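Epsin 1 (Danio rerio, PDB 5LP0) probably binds membranes rich in phosphatidylinositol 4,5-bisphosphate through its ENTH domain, bends them and helps clathrin-coated invaginations form during receptor-mediated endocytosis. Local coordinates at residues Glu43-Val48 and Glu78-Gln83; Lys50-His55 and Tyr63-Leu68; Thr93-Gln98 and Glu113-Leu118. All blocks are in the same frame, centred on the assembly; numbering follows the deposited sequence.

Interaction 1: residues Glu43-Val48 and Glu78-Gln83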
ATOM      1  N   GLU A  43       5.138 -10.066   7.498  1.00  8.13           N
ATOM      2  CA  GLU A  43       3.788  -9.804   8.037  1.00 10.16           C
ATOM      3  C   GLU A  43       3.104  -8.633   7.312  1.00  7.37           C
ATOM      4  O   GLU A  43       1.897  -8.683   6.975  1.00 10.12           O
ATOM      5  CB  GLU A  43       3.856  -9.534   9.547  1.00 12.91           C
ATOM      6  CG  GLU A  43       4.324 -10.731  10.385  1.00 15.98           C
ATOM      7  CD  GLU A  43       4.768 -10.346  11.805  1.00 25.87           C
ATOM      8  OE1 GLU A  43       5.003  -9.145  12.075  1.00 26.69           O
ATOM      9  OE2 GLU A  43       4.877 -11.260  12.663  1.00 31.28           O
ATOM     10  N   ILE A  44       3.874  -7.590   7.017  1.00  8.03           N
ATOM     11  CA  ILE A  44       3.343  -6.350   6.458  1.00  7.08           C
ATOM     12  C   ILE A  44       2.918  -6.638   5.034  1.00  6.28           C
ATOM     13  O   ILE A  44       1.788  -6.376   4.647  1.00  7.62           O
ATOM     14  CB  ILE A  44       4.410  -5.239   6.496  1.00  6.67           C
ATOM     15  CG1 ILE A  44       4.547  -4.730   7.919  1.00  8.59           C
ATOM     16  CG2 ILE A  44       4.053  -4.065   5.521  1.00  6.36           C
ATOM     17  CD1 ILE A  44       5.815  -3.938   8.171  1.00  8.95           C
ATOM     18  N   MET A  45       3.785  -7.245   4.263  1.00  7.88           N
ATOM     19  CA  MET A  45       3.532  -7.428   2.859  1.00  6.33           C
ATOM     20  C   MET A  45       2.376  -8.392   2.668  1.00  7.86           C
ATOM     21  O   MET A  45       1.513  -8.165   1.810  1.00  7.12           O
ATOM     22  CB  MET A  45       4.776  -7.923   2.147  1.00  7.82           C
ATOM     23  CG  MET A  45       5.868  -6.866   2.110  1.00  7.86           C
ATOM     24  SD  MET A  45       5.491  -5.293   1.283  1.00  8.64           S
ATOM     25  CE  MET A  45       5.503  -5.806  -0.442  1.00 13.06           C
ATOM     26  N   SER A  46       2.292  -9.434   3.480  1.00  6.94           N
ATOM     27  CA  SER A  46       1.199 -10.377   3.328  1.00  7.28           C
ATOM     28  C   SER A  46      -0.126  -9.646   3.526  1.00  6.77           C
ATOM     29  O   SER A  46      -1.078  -9.828   2.729  1.00  8.40           O
ATOM     30  CB  SER A  46       1.338 -11.513   4.341  1.00 11.63           C
ATOM     31  OG  SER A  46       0.216 -12.357   4.244  1.00 16.09           O
ATOM     32  N   MET A  47      -0.205  -8.839   4.583  1.00  5.86           N
ATOM     33  CA  MET A  47      -1.435  -8.113   4.864  1.00  7.59           C
ATOM     34  C   MET A  47      -1.765  -7.096   3.769  1.00  5.15           C
ATOM     35  O   MET A  47      -2.924  -6.911   3.407  1.00  6.54           O
ATOM     36  CB  MET A  47      -1.363  -7.454   6.240  1.00  7.86           C
ATOM     37  CG  MET A  47      -2.726  -6.964   6.727  1.00  8.62           C
ATOM     38  SD  MET A  47      -3.876  -8.344   7.022  1.00 10.82           S
ATOM     39  CE  MET A  47      -5.295  -7.893   6.023  1.00  9.06           C
ATOM     40  N   VAL A  48      -0.771  -6.442   3.197  1.00  5.61           N
ATOM     41  CA  VAL A  48      -1.032  -5.476   2.147  1.00  4.10           C
ATOM     42  C   VAL A  48      -1.588  -6.180   0.916  1.00  4.70           C
ATOM     43  O   VAL A  48      -2.581  -5.710   0.328  1.00  5.65           O
ATOM     44  CB  VAL A  48       0.229  -4.630   1.801  1.00  5.81           C
ATOM     45  CG1 VAL A  48      -0.078  -3.696   0.630  1.00  8.77           C
ATOM     46  CG2 VAL A  48       0.687  -3.780   2.996  1.00  5.84           C
ATOM     47  N   GLU A  78      14.147  -1.221   0.378  1.00 13.18           N
ATOM     48  CA  GLU A  78      14.111  -1.439  -1.056  1.00 14.18           C
ATOM     49  C   GLU A  78      13.552  -2.817  -1.414  1.00 11.97           C
ATOM     50  O   GLU A  78      13.169  -3.048  -2.554  1.00 13.41           O
ATOM     51  CB  GLU A  78      15.492  -1.171  -1.680  1.00 19.74           C
ATOM     52  CG  GLU A  78      15.883   0.313  -1.595  1.00 24.49           C
ATOM     53  CD  GLU A  78      17.132   0.686  -2.379  1.00 29.76           C
ATOM     54  OE1 GLU A  78      17.961  -0.199  -2.693  1.00 39.53           O
ATOM     55  OE2 GLU A  78      17.271   1.880  -2.683  1.00 42.75           O
ATOM     56  N   ARG A  79      13.467  -3.706  -0.420  1.00  9.16           N
ATOM     57  CA  ARG A  79      12.830  -5.011  -0.605  1.00  9.40           C
ATOM     58  C   ARG A  79      11.350  -4.871  -0.921  1.00  8.40           C
ATOM     59  O   ARG A  79      10.769  -5.760  -1.520  1.00  9.05           O
ATOM     60  CB  ARG A  79      12.981  -5.882   0.648  1.00 10.93           C
ATOM     61  CG  ARG A  79      14.418  -6.303   0.978  1.00 17.77           C
ATOM     62  CD  ARG A  79      14.484  -7.365   2.108  1.00 18.82           C
ATOM     63  NE  ARG A  79      13.854  -8.617   1.683  1.00 27.71           N
ATOM     64  CZ  ARG A  79      13.024  -9.344   2.429  1.00 28.51           C
ATOM     65  NH1 ARG A  79      12.713  -8.970   3.662  1.00 24.22           N
ATOM     66  NH2 ARG A  79      12.499 -10.460   1.939  1.00 31.56           N
ATOM     67  N   VAL A  80      10.744  -3.769  -0.499  1.00  8.80           N
ATOM     68  CA  VAL A  80       9.327  -3.531  -0.794  1.00  7.47           C
ATOM     69  C   VAL A  80       9.113  -3.408  -2.308  1.00  7.76           C
ATOM     70  O   VAL A  80       8.307  -4.148  -2.901  1.00  7.97           O
ATOM     71  CB  VAL A  80       8.779  -2.274  -0.085  1.00  6.97           C
ATOM     72  CG1 VAL A  80       7.300  -2.036  -0.504  1.00  7.44           C
ATOM     73  CG2 VAL A  80       8.876  -2.408   1.437  1.00  7.37           C
ATOM     74  N   ALA A  81       9.833  -2.478  -2.938  1.00  8.99           N
ATOM     75  CA  ALA A  81       9.687  -2.256  -4.378  1.00 10.99           C
ATOM     76  C   ALA A  81      10.047  -3.528  -5.147  1.00 13.76           C
ATOM     77  O   ALA A  81       9.435  -3.868  -6.154  1.00 11.97           O
ATOM     78  CB  ALA A  81      10.546  -1.064  -4.837  1.00 12.39           C
ATOM     79  N   GLN A  82      11.060  -4.238  -4.677  1.00  9.91           N
ATOM     80  CA  GLN A  82      11.457  -5.460  -5.337  1.00 11.92           C
ATOM     81  C   GLN A  82      10.339  -6.483  -5.319  1.00  8.99           C
ATOM     82  O   GLN A  82      10.055  -7.105  -6.346  1.00 11.56           O
ATOM     83  CB  GLN A  82      12.685  -6.067  -4.649  1.00 13.79           C
ATOM     84  CG  GLN A  82      13.443  -7.049  -5.528  1.00 32.15           C
ATOM     85  CD  GLN A  82      12.805  -8.428  -5.623  1.00 38.55           C
ATOM     86  OE1 GLN A  82      11.983  -8.822  -4.780  1.00 42.22           O
ATOM     87  NE2 GLN A  82      13.201  -9.185  -6.658  1.00 37.22           N
ATOM     88  N   GLN A  83       9.701  -6.673  -4.162  1.00  8.98           N
ATOM     89  CA  GLN A  83       8.630  -7.655  -4.091  1.00  8.56           C
ATOM     90  C   GLN A  83       7.426  -7.186  -4.924  1.00  8.62           C
ATOM     91  O   GLN A  83       6.744  -8.003  -5.569  1.00  8.82           O
ATOM     92  CB  GLN A  83       8.228  -7.973  -2.647  1.00 10.11           C
ATOM     93  CG  GLN A  83       7.129  -9.019  -2.601  1.00  8.28           C
ATOM     94  CD  GLN A  83       6.774  -9.509  -1.222  1.00  9.25           C
ATOM     95  OE1 GLN A  83       5.619  -9.435  -0.786  1.00  9.47           O
ATOM     96  NE2 GLN A  83       7.737 -10.052  -0.542  1.00 12.92           N
TER
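Met45 on helix 38-51 faces Val80 on helix 78-86 with 7.9 Å between their CA atoms, a spacing bridged by side chains and by no hydrogen bond between Glu43-Val48 and Glu78-Gln83. Met45 does the reaching. Its chain bends at chi2 (-60°) and again at chi3 (-73°), which curls the thioether back between Val80 and Gln83. Met45 SD lies 4.1 Å from Val80 CG1, a loose apolar contact, while Met45 CE lies beside the amide of Gln83, 3.6 Å from OE1. Gln83 comes from the opposite direction, with CG anti to the backbone N (chi1 -179°), and carries its amide to the root of Met45, where Gln83 OE1 stands 3.4 Å from Met45 CB. That contact is van der Waals in kind; the polar need of OE1 is met by a hydrogen bond from Trp49 NE1, one turn further along the methionine's own helix. The amide oxygen thus ties helix 78-86 to helix 38-51 beside an apolar patch. Phe41 adds its side chain to Val80 and Gln83, and helix 59-75 packs against the same patch, with Met69 touching Met45 and Leu72 touching Val80.

Interaction 2: residues Lys50-His55 and Tyr63-Leu68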
ATOM      1  N   LYS A  50      -3.217  -8.946   0.820  1.00  5.58           N
ATOM      2  CA  LYS A  50      -4.576  -9.360   1.139  1.00  4.66           C
ATOM      3  C   LYS A  50      -5.552  -8.206   0.947  1.00  7.01           C
ATOM      4  O   LYS A  50      -6.601  -8.372   0.325  1.00  7.60           O
ATOM      5  CB  LYS A  50      -4.659  -9.863   2.568  1.00  7.35           C
ATOM      6  CG  LYS A  50      -4.057 -11.258   2.763  1.00  8.85           C
ATOM      7  CD  LYS A  50      -4.158 -11.726   4.221  1.00 11.51           C
ATOM      8  CE  LYS A  50      -3.464 -13.091   4.443  1.00 11.80           C
ATOM      9  NZ  LYS A  50      -3.418 -13.426   5.888  1.00 18.37           N
ATOM     10  N   ARG A  51      -5.220  -7.020   1.447  1.00  6.13           N
ATOM     11  CA  ARG A  51      -6.118  -5.882   1.331  1.00  7.30           C
ATOM     12  C   ARG A  51      -6.264  -5.476  -0.141  1.00  5.71           C
ATOM     13  O   ARG A  51      -7.342  -5.081  -0.569  1.00  6.48           O
ATOM     14  CB  ARG A  51      -5.609  -4.717   2.192  1.00  5.34           C
ATOM     15  CG  ARG A  51      -5.785  -4.971   3.715  1.00  7.25           C
ATOM     16  CD  ARG A  51      -7.236  -4.661   4.103  1.00  9.49           C
ATOM     17  NE  ARG A  51      -7.818  -5.348   5.272  1.00 19.99           N
ATOM     18  CZ  ARG A  51      -8.093  -4.770   6.442  1.00 16.20           C
ATOM     19  NH1 ARG A  51      -7.741  -3.519   6.681  1.00 20.72           N
ATOM     20  NH2 ARG A  51      -8.681  -5.462   7.410  1.00 18.30           N
ATOM     21  N   LEU A  52      -5.204  -5.641  -0.927  1.00  5.60           N
ATOM     22  CA  LEU A  52      -5.229  -5.341  -2.352  1.00  5.56           C
ATOM     23  C   LEU A  52      -6.081  -6.329  -3.159  1.00  6.36           C
ATOM     24  O   LEU A  52      -6.365  -6.079  -4.334  1.00  7.63           O
ATOM     25  CB  LEU A  52      -3.798  -5.337  -2.916  1.00  5.35           C
ATOM     26  CG  LEU A  52      -2.936  -4.123  -2.554  1.00  5.51           C
ATOM     27  CD1 LEU A  52      -1.510  -4.362  -2.997  1.00  5.47           C
ATOM     28  CD2 LEU A  52      -3.452  -2.811  -3.161  1.00  6.49           C
ATOM     29  N   ASN A  53      -6.491  -7.418  -2.516  1.00  5.67           N
ATOM     30  CA  ASN A  53      -7.266  -8.487  -3.149  1.00  5.66           C
ATOM     31  C   ASN A  53      -8.706  -8.559  -2.615  1.00  7.41           C
ATOM     32  O   ASN A  53      -9.413  -9.536  -2.861  1.00  9.47           O
ATOM     33  CB  ASN A  53      -6.543  -9.820  -2.871  1.00  7.18           C
ATOM     34  CG  ASN A  53      -7.016 -10.960  -3.751  1.00  7.78           C
ATOM     35  OD1 ASN A  53      -7.358 -10.770  -4.925  1.00  8.82           O
ATOM     36  ND2 ASN A  53      -7.026 -12.162  -3.190  1.00  9.80           N
ATOM     37  N   ASP A  54      -9.140  -7.524  -1.907  1.00  5.88           N
ATOM     38  CA  ASP A  54     -10.548  -7.358  -1.515  1.00  7.69           C
ATOM     39  C   ASP A  54     -11.362  -6.731  -2.653  1.00  6.42           C
ATOM     40  O   ASP A  54     -10.804  -6.301  -3.674  1.00  6.63           O
ATOM     41  CB  ASP A  54     -10.631  -6.534  -0.227  1.00  8.39           C
ATOM     42  CG  ASP A  54     -10.285  -7.349   1.014  1.00  9.37           C
ATOM     43  OD1 ASP A  54     -10.029  -6.728   2.069  1.00 11.87           O
ATOM     44  OD2 ASP A  54     -10.288  -8.596   0.938  1.00 11.47           O
ATOM     45  N   HIS A  55     -12.688  -6.688  -2.487  1.00  7.23           N
ATOM     46  CA  HIS A  55     -13.572  -6.276  -3.555  1.00  7.52           C
ATOM     47  C   HIS A  55     -14.803  -5.599  -2.995  1.00  7.65           C
ATOM     48  O   HIS A  55     -15.075  -5.610  -1.794  1.00  8.45           O
ATOM     49  CB  HIS A  55     -14.014  -7.507  -4.348  1.00 11.89           C
ATOM     50  CG  HIS A  55     -12.882  -8.285  -4.937  1.00 16.48           C
ATOM     51  ND1 HIS A  55     -12.299  -7.956  -6.142  1.00 26.22           N
ATOM     52  CD2 HIS A  55     -12.215  -9.373  -4.480  1.00 18.03           C
ATOM     53  CE1 HIS A  55     -11.319  -8.805  -6.401  1.00 24.44           C
ATOM     54  NE2 HIS A  55     -11.253  -9.676  -5.413  1.00 21.52           N
ATOM     55  N   TYR A  63      -7.985   0.632  -2.208  1.00  6.00           N
ATOM     56  CA  TYR A  63      -7.493   1.985  -2.455  1.00  4.51           C
ATOM     57  C   TYR A  63      -6.430   2.391  -1.422  1.00  6.98           C
ATOM     58  O   TYR A  63      -5.322   2.812  -1.783  1.00  6.09           O
ATOM     59  CB  TYR A  63      -8.680   2.941  -2.424  1.00  7.76           C
ATOM     60  CG  TYR A  63      -8.351   4.359  -2.807  1.00  8.82           C
ATOM     61  CD1 TYR A  63      -8.168   4.718  -4.133  1.00  8.15           C
ATOM     62  CD2 TYR A  63      -8.230   5.345  -1.835  1.00 11.63           C
ATOM     63  CE1 TYR A  63      -7.883   6.022  -4.487  1.00 10.93           C
ATOM     64  CE2 TYR A  63      -7.939   6.643  -2.179  1.00 18.85           C
ATOM     65  CZ  TYR A  63      -7.765   6.975  -3.507  1.00 14.61           C
ATOM     66  OH  TYR A  63      -7.483   8.282  -3.843  1.00 19.86           O
ATOM     67  N   LYS A  64      -6.745   2.224  -0.133  1.00  5.89           N
ATOM     68  CA  LYS A  64      -5.816   2.597   0.939  1.00  7.26           C
ATOM     69  C   LYS A  64      -4.565   1.697   0.989  1.00  6.00           C
ATOM     70  O   LYS A  64      -3.467   2.168   1.311  1.00  7.81           O
ATOM     71  CB  LYS A  64      -6.544   2.646   2.285  1.00  8.03           C
ATOM     72  CG  LYS A  64      -7.524   3.825   2.361  1.00  8.65           C
ATOM     73  CD  LYS A  64      -8.489   3.794   3.551  1.00 11.91           C
ATOM     74  CE  LYS A  64      -7.769   4.144   4.844  1.00 14.63           C
ATOM     75  NZ  LYS A  64      -8.725   4.086   5.990  1.00 14.74           N
ATOM     76  N   ALA A  65      -4.716   0.428   0.642  1.00  5.84           N
ATOM     77  CA  ALA A  65      -3.554  -0.458   0.539  1.00  5.45           C
ATOM     78  C   ALA A  65      -2.631   0.018  -0.563  1.00  6.25           C
ATOM     79  O   ALA A  65      -1.405  -0.111  -0.423  1.00  6.36           O
ATOM     80  CB  ALA A  65      -3.977  -1.909   0.313  1.00  6.65           C
ATOM     81  N   MET A  66      -3.162   0.643  -1.616  1.00  5.65           N
ATOM     82  CA  MET A  66      -2.275   1.122  -2.687  1.00  5.70           C
ATOM     83  C   MET A  66      -1.567   2.388  -2.199  1.00  7.41           C
ATOM     84  O   MET A  66      -0.379   2.582  -2.480  1.00  8.30           O
ATOM     85  CB  MET A  66      -3.014   1.418  -3.992  1.00  6.73           C
ATOM     86  CG  MET A  66      -3.331   0.179  -4.802  1.00  5.72           C
ATOM     87  SD  MET A  66      -3.919   0.561  -6.462  1.00  9.10           S
ATOM     88  CE  MET A  66      -5.553   1.125  -5.999  1.00  7.89           C
ATOM     89  N   THR A  67      -2.259   3.237  -1.442  1.00  6.34           N
ATOM     90  CA  THR A  67      -1.616   4.408  -0.851  1.00  6.95           C
ATOM     91  C   THR A  67      -0.495   3.967   0.082  1.00  7.78           C
ATOM     92  O   THR A  67       0.615   4.486   0.022  1.00  7.82           O
ATOM     93  CB  THR A  67      -2.620   5.239  -0.116  1.00  7.07           C
ATOM     94  OG1 THR A  67      -3.592   5.689  -1.068  1.00 11.65           O
ATOM     95  CG2 THR A  67      -1.948   6.445   0.544  1.00  9.62           C
ATOM     96  N   LEU A  68      -0.765   2.960   0.907  1.00  6.42           N
ATOM     97  CA  LEU A  68       0.258   2.445   1.802  1.00  4.75           C
ATOM     98  C   LEU A  68       1.402   1.809   1.007  1.00  7.20           C
ATOM     99  O   LEU A  68       2.579   2.078   1.281  1.00  7.82           O
ATOM    100  CB  LEU A  68      -0.352   1.458   2.786  1.00  6.90           C
ATOM    101  CG  LEU A  68       0.670   0.759   3.678  1.00  5.71           C
ATOM    102  CD1 LEU A  68       1.392   1.774   4.566  1.00  9.70           C
ATOM    103  CD2 LEU A  68      -0.006  -0.291   4.529  1.00  9.01           C
TER
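The type I beta turn from Arg51 to Asp54, at the C-terminal side of helix 38-51, rests on helix 59-75 beside the probable phosphoinositide site of this ENTH domain, to which Arg51 is assigned from a close relative. The backbones come near each other here, with 5.9 Å between Leu52 CA and Ala65 CA, a spacing consistent with the small Ala65 side chain between them. Its methyl points at the turn and is met by two residues: Arg51 CB lies 3.8 Å from Ala65 CB, and Leu52 CD2 lies 3.6 Å from the same atom. Leu52 sets off along the flank of the contact, but its branched end swings in toward the helix, and Leu52 CD2 also presses on Met66 CG at 3.4 Å, tighter than usual for two carbons. One methyl therefore bears on two successive residues of helix 59-75. Arg51 behaves differently. Only the start of its side chain packs on Ala65; a bend at chi2 (-81°) leads the guanidinium away, where NH1 hydrogen-bonds to Thr16 OG1. Arg13 and His61, likewise probably part of the lipid-binding site, lie close by, and His61 ND1 is hydrogen-bonded to Asp54 OD1 of the turn. The apolar root of Arg51 thus packs on the buried Ala65 while its charged end joins the basic group expected to receive the phosphates. Leu94 touches both Leu52 and Met66, and helix 108-122 covers Met66 with Val111, Lys114 and Ala115.

Interaction 3: residues Thr93-Gln98 and Glu113-Leu118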
ATOM      1  N   THR A  93      -3.880  -5.860 -12.121  1.00  6.56           N
ATOM      2  CA  THR A  93      -5.254  -6.320 -12.175  1.00  6.40           C
ATOM      3  C   THR A  93      -6.195  -5.234 -11.675  1.00  8.01           C
ATOM      4  O   THR A  93      -7.361  -5.206 -12.065  1.00  8.51           O
ATOM      5  CB  THR A  93      -5.435  -7.611 -11.383  1.00  6.92           C
ATOM      6  OG1 THR A  93      -6.731  -8.125 -11.621  1.00 11.12           O
ATOM      7  CG2 THR A  93      -5.251  -7.429  -9.863  1.00  8.29           C
ATOM      8  N   LEU A  94      -5.688  -4.353 -10.822  1.00  6.88           N
ATOM      9  CA  LEU A  94      -6.520  -3.329 -10.208  1.00  6.93           C
ATOM     10  C   LEU A  94      -6.918  -2.208 -11.172  1.00  9.05           C
ATOM     11  O   LEU A  94      -7.827  -1.428 -10.880  1.00  9.98           O
ATOM     12  CB  LEU A  94      -5.838  -2.754  -8.977  1.00  9.55           C
ATOM     13  CG  LEU A  94      -5.527  -3.809  -7.902  1.00  8.42           C
ATOM     14  CD1 LEU A  94      -4.773  -3.167  -6.716  1.00  8.29           C
ATOM     15  CD2 LEU A  94      -6.777  -4.528  -7.426  1.00  7.98           C
ATOM     16  N   LYS A  95      -6.251  -2.140 -12.321  1.00  9.29           N
ATOM     17  CA  LYS A  95      -6.650  -1.214 -13.384  1.00  9.91           C
ATOM     18  C   LYS A  95      -7.997  -1.642 -13.963  1.00  8.86           C
ATOM     19  O   LYS A  95      -8.623  -0.867 -14.658  1.00 11.16           O
ATOM     20  CB  LYS A  95      -5.577  -1.149 -14.475  1.00 10.89           C
ATOM     21  CG  LYS A  95      -4.244  -0.569 -13.959  1.00 10.39           C
ATOM     22  CD  LYS A  95      -3.096  -0.647 -14.956  1.00 15.71           C
ATOM     23  CE  LYS A  95      -3.399   0.157 -16.190  1.00 20.85           C
ATOM     24  NZ  LYS A  95      -2.252   0.110 -17.132  1.00 25.31           N
ATOM     25  N   ASP A  96      -8.422  -2.872 -13.655  1.00 10.17           N
ATOM     26  CA  ASP A  96      -9.718  -3.411 -14.081  1.00 11.33           C
ATOM     27  C   ASP A  96     -10.762  -3.461 -12.978  1.00 11.63           C
ATOM     28  O   ASP A  96     -11.865  -3.965 -13.198  1.00 13.29           O
ATOM     29  CB  ASP A  96      -9.561  -4.839 -14.629  1.00 14.51           C
ATOM     30  CG  ASP A  96      -8.508  -4.942 -15.703  1.00 16.77           C
ATOM     31  OD1 ASP A  96      -8.506  -4.094 -16.612  1.00 18.99           O
ATOM     32  OD2 ASP A  96      -7.677  -5.879 -15.637  1.00 17.86           O
ATOM     33  N   PHE A  97     -10.424  -2.956 -11.798  1.00 11.84           N
ATOM     34  CA  PHE A  97     -11.302  -3.057 -10.637  1.00 10.30           C
ATOM     35  C   PHE A  97     -12.606  -2.307 -10.863  1.00 10.50           C
ATOM     36  O   PHE A  97     -12.586  -1.174 -11.314  1.00 11.39           O
ATOM     37  CB  PHE A  97     -10.576  -2.507  -9.409  1.00  8.90           C
ATOM     38  CG  PHE A  97     -11.335  -2.646  -8.123  1.00  8.28           C
ATOM     39  CD1 PHE A  97     -11.074  -3.697  -7.268  1.00  8.84           C
ATOM     40  CD2 PHE A  97     -12.290  -1.712  -7.747  1.00  7.88           C
ATOM     41  CE1 PHE A  97     -11.735  -3.818  -6.078  1.00  8.79           C
ATOM     42  CE2 PHE A  97     -12.960  -1.849  -6.541  1.00  9.23           C
ATOM     43  CZ  PHE A  97     -12.683  -2.920  -5.721  1.00  8.99           C
ATOM     44  N   GLN A  98     -13.725  -2.951 -10.537  1.00  9.32           N
ATOM     45  CA  GLN A  98     -15.058  -2.353 -10.683  1.00 10.38           C
ATOM     46  C   GLN A  98     -15.771  -2.273  -9.353  1.00 10.84           C
ATOM     47  O   GLN A  98     -15.811  -3.249  -8.604  1.00 11.39           O
ATOM     48  CB  GLN A  98     -15.952  -3.207 -11.602  1.00 13.37           C
ATOM     49  CG  GLN A  98     -15.385  -3.547 -12.962  1.00 13.31           C
ATOM     50  CD  GLN A  98     -15.150  -2.329 -13.833  1.00 15.30           C
ATOM     51  OE1 GLN A  98     -16.043  -1.513 -14.036  1.00 18.97           O
ATOM     52  NE2 GLN A  98     -13.932  -2.200 -14.351  1.00 15.01           N
ATOM     53  N   GLU A 113      -7.469   4.364 -11.385  1.00  7.66           N
ATOM     54  CA  GLU A 113      -6.491   5.412 -11.657  1.00  8.36           C
ATOM     55  C   GLU A 113      -5.259   5.303 -10.754  1.00  7.40           C
ATOM     56  O   GLU A 113      -4.138   5.448 -11.233  1.00  8.90           O
ATOM     57  CB  GLU A 113      -7.142   6.794 -11.518  1.00 10.19           C
ATOM     58  CG  GLU A 113      -6.173   7.957 -11.642  1.00 11.15           C
ATOM     59  CD  GLU A 113      -5.632   8.150 -13.042  1.00 14.42           C
ATOM     60  OE1 GLU A 113      -6.110   7.483 -13.980  1.00 21.54           O
ATOM     61  OE2 GLU A 113      -4.714   8.991 -13.189  1.00 20.58           O
ATOM     62  N   LYS A 114      -5.473   5.033  -9.459  1.00  7.62           N
ATOM     63  CA  LYS A 114      -4.367   4.849  -8.530  1.00  7.39           C
ATOM     64  C   LYS A 114      -3.504   3.657  -8.962  1.00  8.52           C
ATOM     65  O   LYS A 114      -2.282   3.741  -8.928  1.00  7.85           O
ATOM     66  CB  LYS A 114      -4.896   4.714  -7.098  1.00  9.43           C
ATOM     67  CG  LYS A 114      -3.809   4.592  -6.038  1.00 10.29           C
ATOM     68  CD  LYS A 114      -4.359   4.683  -4.609  1.00 10.53           C
ATOM     69  CE  LYS A 114      -4.602   6.122  -4.201  1.00 14.09           C
ATOM     70  NZ  LYS A 114      -3.350   6.904  -4.012  1.00 15.26           N
ATOM     71  N   ALA A 115      -4.130   2.561  -9.391  1.00  7.56           N
ATOM     72  CA  ALA A 115      -3.407   1.402  -9.893  1.00  8.05           C
ATOM     73  C   ALA A 115      -2.576   1.762 -11.129  1.00  8.38           C
ATOM     74  O   ALA A 115      -1.427   1.368 -11.246  1.00  8.26           O
ATOM     75  CB  ALA A 115      -4.364   0.263 -10.217  1.00 10.31           C
ATOM     76  N   LYS A 116      -3.164   2.495 -12.067  1.00  7.49           N
ATOM     77  CA  LYS A 116      -2.454   2.908 -13.273  1.00  8.31           C
ATOM     78  C   LYS A 116      -1.161   3.624 -12.899  1.00  8.55           C
ATOM     79  O   LYS A 116      -0.075   3.324 -13.449  1.00  8.58           O
ATOM     80  CB  LYS A 116      -3.348   3.839 -14.087  1.00  9.32           C
ATOM     81  CG  LYS A 116      -2.719   4.392 -15.341  1.00 14.91           C
ATOM     82  CD  LYS A 116      -3.624   5.397 -16.036  1.00 20.42           C
ATOM     83  CE  LYS A 116      -2.949   5.941 -17.271  1.00 31.73           C
ATOM     84  NZ  LYS A 116      -3.919   6.685 -18.110  1.00 39.51           N
ATOM     85  N   GLN A 117      -1.272   4.595 -11.983  1.00  7.29           N
ATOM     86  CA  GLN A 117      -0.101   5.374 -11.579  1.00  8.33           C
ATOM     87  C   GLN A 117       0.942   4.549 -10.833  1.00  8.53           C
ATOM     88  O   GLN A 117       2.149   4.770 -10.994  1.00 10.02           O
ATOM     89  CB  GLN A 117      -0.512   6.603 -10.758  1.00  9.72           C
ATOM     90  CG  GLN A 117      -1.517   7.495 -11.475  1.00  9.60           C
ATOM     91  CD  GLN A 117      -1.018   8.075 -12.779  1.00 11.74           C
ATOM     92  OE1 GLN A 117       0.181   8.130 -13.053  1.00 14.67           O
ATOM     93  NE2 GLN A 117      -1.941   8.586 -13.560  1.00 11.67           N
ATOM     94  N   LEU A 118       0.490   3.605 -10.018  1.00  7.39           N
ATOM     95  CA  LEU A 118       1.418   2.799  -9.256  1.00  7.64           C
ATOM     96  C   LEU A 118       2.173   1.854 -10.178  1.00  8.54           C
ATOM     97  O   LEU A 118       3.350   1.606  -9.982  1.00  9.72           O
ATOM     98  CB  LEU A 118       0.675   2.050  -8.138  1.00  8.69           C
ATOM     99  CG  LEU A 118       1.451   1.152  -7.179  1.00  9.35           C
ATOM    100  CD1 LEU A 118       2.582   1.941  -6.577  1.00 12.33           C
ATOM    101  CD2 LEU A 118       0.547   0.599  -6.085  1.00 11.21           C
TER
HETATM  102  O   HOH W   1      -0.175   1.883 -15.861  1.00 14.36           O
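Lys95 runs across helix 108-122 at Ala115 and Lys116, and its side chain can be followed outward along that surface. CB starts beside the helix, and Lys95 CG, anti to the carbonyl carbon (chi1 -64°), lies 3.8 Å from both Ala115 CB and the backbone N of Lys116. Next along the chain, Lys95 CD is 4.0 Å from Lys116 CA. A bend at chi3 (62°) keeps Lys95 CE close to the helix, 4.1 Å from the same Lys116 CA. At the tip, Lys95 NZ donates to a water oxygen 3.0 Å away. This water in turn donates to Lys116 O at 2.8 Å, so the ammonium of Lys95 is joined to a helix carbonyl through one solvent molecule. The two lysine NZ atoms stay well apart, since the side chain of Lys116 leads away from the contact. Beneath this aliphatic arm the segments meet directly: Leu94 CB lies 3.6 Å from Ala115 CB, and Leu94 continues inward to Val62 and Met66 of helix 59-75. A short 3-10 turn, Thr93-Asp96, thus lies against an alanine on helix 108-122, with an apolar inner side and a water-bridged outer edge, part of the all-helical ENTH fold.

Interactions 1 and 2 are buried and both use helix 38-51, which meets helix 78-86 through Met45 in the first and helix 59-75 through the Arg51-Asp54 turn in the second; Val48 packs on Leu68 and Ala65 to join them. Along the chain, interaction 2 is nested inside the loop that interaction 1 closes, whereas interaction 3 follows both. Interaction 3 lies farther from the chain centre and mixes a buried leucine-alanine pair with exposed lysines and water. It touches interaction 2 through Lys114, which makes a cation-pi contact with Tyr63 and a weak hydrogen bond with Thr67, but stays about 8 Å (nearest atoms) from interaction 1. Of the three, interaction 2 alone includes a residue of the probable lipid site.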